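Local coordinates for protein transcriptional activator ToxR (Vibrio vulnificus, PDB 6UUE) that probably activates transcription as a membrane-spanning regulator, the crystallised part being most likely its periplasmic sensory domain, at residues 62-67 with 74-79. Sequence-based numbering, arbitrary orientation.
Sequences KVIATG and ILNYIH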
ATOM      1  N   LYS A  62       5.097  -4.013  -5.035  1.00 19.02           N
ATOM      2  CA  LYS A  62       4.438  -4.458  -3.819  1.00 18.03           C
ATOM      3  C   LYS A  62       4.214  -3.254  -2.929  1.00 19.69           C
ATOM      4  O   LYS A  62       4.836  -2.203  -3.102  1.00 19.05           O
ATOM      5  CB  LYS A  62       5.265  -5.515  -3.090  1.00 24.63           C
ATOM      6  CG  LYS A  62       6.670  -5.072  -2.775  1.00 24.40           C
ATOM      7  CD  LYS A  62       7.548  -6.277  -2.431  1.00 27.18           C
ATOM      8  CE  LYS A  62       9.022  -5.956  -2.594  1.00 36.06           C
ATOM      9  NZ  LYS A  62       9.877  -7.150  -2.307  1.00 37.49           N
ATOM     10  N   VAL A  63       3.280  -3.407  -1.999  1.00 17.74           N
ATOM     11  CA  VAL A  63       3.040  -2.412  -0.965  1.00 19.08           C
ATOM     12  C   VAL A  63       2.968  -3.145   0.365  1.00 17.63           C
ATOM     13  O   VAL A  63       2.266  -4.156   0.482  1.00 19.60           O
ATOM     14  CB  VAL A  63       1.773  -1.567  -1.229  1.00 19.09           C
ATOM     15  CG1 VAL A  63       0.529  -2.429  -1.319  1.00 20.99           C
ATOM     16  CG2 VAL A  63       1.616  -0.520  -0.153  1.00 20.36           C
ATOM     17  N   ILE A  64       3.746  -2.681   1.340  1.00 16.79           N
ATOM     18  CA  ILE A  64       3.800  -3.293   2.667  1.00 17.22           C
ATOM     19  C   ILE A  64       2.903  -2.482   3.582  1.00 17.06           C
ATOM     20  O   ILE A  64       3.120  -1.277   3.770  1.00 17.06           O
ATOM     21  CB  ILE A  64       5.230  -3.316   3.230  1.00 18.20           C
ATOM     22  CG1 ILE A  64       6.241  -3.843   2.204  1.00 22.10           C
ATOM     23  CG2 ILE A  64       5.248  -4.108   4.537  1.00 19.99           C
ATOM     24  CD1 ILE A  64       5.920  -5.171   1.641  1.00 27.09           C
ATOM     25  N   ALA A  65       1.905  -3.131   4.166  1.00 16.29           N
ATOM     26  CA  ALA A  65       0.939  -2.467   5.032  1.00 16.18           C
ATOM     27  C   ALA A  65       1.208  -2.864   6.476  1.00 16.11           C
ATOM     28  O   ALA A  65       1.292  -4.061   6.792  1.00 18.27           O
ATOM     29  CB  ALA A  65      -0.478  -2.901   4.675  1.00 19.04           C
ATOM     30  N   THR A  66       1.328  -1.864   7.358  1.00 16.47           N
ATOM     31  CA  THR A  66       1.564  -2.130   8.776  1.00 17.16           C
ATOM     32  C   THR A  66       0.810  -1.115   9.624  1.00 17.74           C
ATOM     33  O   THR A  66       0.386  -0.062   9.144  1.00 17.95           O
ATOM     34  CB  THR A  66       3.055  -2.071   9.148  1.00 17.11           C
ATOM     35  OG1 THR A  66       3.551  -0.747   8.917  1.00 19.57           O
ATOM     36  CG2 THR A  66       3.900  -3.088   8.355  1.00 19.44           C
ATOM     37  N   GLY A  67       0.677  -1.426  10.912  1.00 17.66           N
ATOM     38  CA  GLY A  67      -0.061  -0.561  11.821  1.00 18.30           C
ATOM     39  C   GLY A  67      -1.536  -0.887  11.793  1.00 19.14           C
ATOM     40  O   GLY A  67      -1.905  -2.064  11.823  1.00 20.83           O
ATOM     41  N   ILE A  74       0.187   2.487   7.879  1.00 16.12           N
ATOM     42  CA  ILE A  74       1.366   2.823   7.084  1.00 16.82           C
ATOM     43  C   ILE A  74       1.375   1.946   5.840  1.00 16.68           C
ATOM     44  O   ILE A  74       1.200   0.724   5.936  1.00 17.13           O
ATOM     45  CB  ILE A  74       2.651   2.604   7.902  1.00 19.60           C
ATOM     46  CG1 ILE A  74       2.578   3.369   9.232  1.00 21.81           C
ATOM     47  CG2 ILE A  74       3.880   2.999   7.085  1.00 23.01           C
ATOM     48  CD1 ILE A  74       2.322   4.845   9.087  1.00 26.88           C
ATOM     49  N   LEU A  75       1.615   2.557   4.675  1.00 16.41           N
ATOM     50  CA  LEU A  75       1.778   1.833   3.418  1.00 16.31           C
ATOM     51  C   LEU A  75       3.133   2.202   2.831  1.00 18.45           C
ATOM     52  O   LEU A  75       3.451   3.386   2.704  1.00 18.79           O
ATOM     53  CB  LEU A  75       0.671   2.191   2.414  1.00 17.37           C
ATOM     54  CG  LEU A  75      -0.726   1.706   2.818  1.00 17.39           C
ATOM     55  CD1 LEU A  75      -1.762   2.246   1.844  1.00 22.03           C
ATOM     56  CD2 LEU A  75      -0.763   0.202   2.826  1.00 19.36           C
ATOM     57  N   ASN A  76       3.927   1.198   2.469  1.00 17.04           N
ATOM     58  CA  ASN A  76       5.245   1.411   1.868  1.00 16.15           C
ATOM     59  C   ASN A  76       5.198   0.839   0.459  1.00 15.66           C
ATOM     60  O   ASN A  76       5.128  -0.385   0.289  1.00 17.37           O
ATOM     61  CB  ASN A  76       6.340   0.703   2.678  1.00 18.44           C
ATOM     62  CG  ASN A  76       6.302   1.048   4.141  1.00 25.30           C
ATOM     63  OD1 ASN A  76       5.690   0.339   4.939  1.00 29.00           O
ATOM     64  ND2 ASN A  76       6.950   2.124   4.507  1.00 27.94           N
ATOM     65  N   TYR A  77       5.229   1.720  -0.541  1.00 16.34           N
ATOM     66  CA  TYR A  77       5.195   1.312  -1.938  1.00 16.45           C
ATOM     67  C   TYR A  77       6.620   1.059  -2.405  1.00 17.43           C
ATOM     68  O   TYR A  77       7.478   1.952  -2.320  1.00 17.94           O
ATOM     69  CB  TYR A  77       4.558   2.402  -2.787  1.00 18.65           C
ATOM     70  CG  TYR A  77       3.055   2.452  -2.666  1.00 17.01           C
ATOM     71  CD1 TYR A  77       2.259   1.664  -3.478  1.00 19.61           C
ATOM     72  CD2 TYR A  77       2.438   3.276  -1.738  1.00 20.13           C
ATOM     73  CE1 TYR A  77       0.883   1.709  -3.386  1.00 20.73           C
ATOM     74  CE2 TYR A  77       1.051   3.323  -1.638  1.00 21.05           C
ATOM     75  CZ  TYR A  77       0.295   2.532  -2.472  1.00 19.33           C
ATOM     76  OH  TYR A  77      -1.086   2.569  -2.381  1.00 22.54           O
ATOM     77  N   ILE A  78       6.867  -0.152  -2.897  1.00 17.87           N
ATOM     78  CA  ILE A  78       8.197  -0.587  -3.306  1.00 17.67           C
ATOM     79  C   ILE A  78       8.193  -0.827  -4.807  1.00 17.36           C
ATOM     80  O   ILE A  78       7.388  -1.618  -5.318  1.00 19.08           O
ATOM     81  CB  ILE A  78       8.614  -1.855  -2.557  1.00 17.28           C
ATOM     82  CG1 ILE A  78       8.433  -1.666  -1.052  1.00 21.92           C
ATOM     83  CG2 ILE A  78      10.059  -2.201  -2.909  1.00 19.27           C
ATOM     84  CD1 ILE A  78       9.071  -0.443  -0.507  1.00 25.98           C
ATOM     85  N   HIS A  79       9.091  -0.142  -5.508  1.00 18.13           N
ATOM     86  CA  HIS A  79       9.238  -0.225  -6.956  1.00 18.44           C
ATOM     87  C   HIS A  79      10.375  -1.171  -7.329  1.00 19.14           C
ATOM     88  O   HIS A  79      11.116  -1.658  -6.476  1.00 19.60           O
ATOM     89  CB  HIS A  79       9.461   1.183  -7.522  1.00 17.71           C
ATOM     90  CG  HIS A  79       8.275   2.073  -7.333  1.00 17.89           C
ATOM     91  ND1 HIS A  79       7.399   2.376  -8.354  1.00 19.61           N
ATOM     92  CD2 HIS A  79       7.775   2.665  -6.221  1.00 18.76           C
ATOM     93  CE1 HIS A  79       6.425   3.137  -7.884  1.00 20.61           C
ATOM     94  NE2 HIS A  79       6.629   3.325  -6.594  1.00 19.41           N
TER
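Lys62 pairs with Ile78 at the open end of an antiparallel beta hairpin, whose strands 62-67 and 72-78 lie side by side in the five-stranded sheet. The hydrogen bond from Ile78 N to Lys62 O is nearly straight (2.9 Å, 172°), whereas its return, Lys62 N to Ile78 O, is weak at 3.3 Å. The aliphatic chain of Lys62 runs across Ile78, Lys62 CG lying 3.8 Å from Ile78 CB. Val63 turns to the other face, where helix 40-53 packs on the sheet. Its chi1 of 59° sets Val63 CG2 anti to the backbone N, and this methyl stands over the centre of the Tyr77 ring in a CH-pi contact, 3.9 Å from the centroid, while Tyr50 stacks with the same tyrosine. Ile64 and Asn76 exchange two backbone hydrogen bonds, and Ala65 follows on the buried face, its CB meeting the CD2 branch of Leu75 at 3.6 Å. Beyond it, Thr66 and Ile74 close the last hydrogen-bonded pair, with Thr66 N to Ile74 O at 3.0 Å. The threonine hydroxyl, placed between the backbone N and the carbonyl carbon (chi1 63°), rests against its neighbour, Thr66 OG1 being 3.6 Å from Ile74 CB.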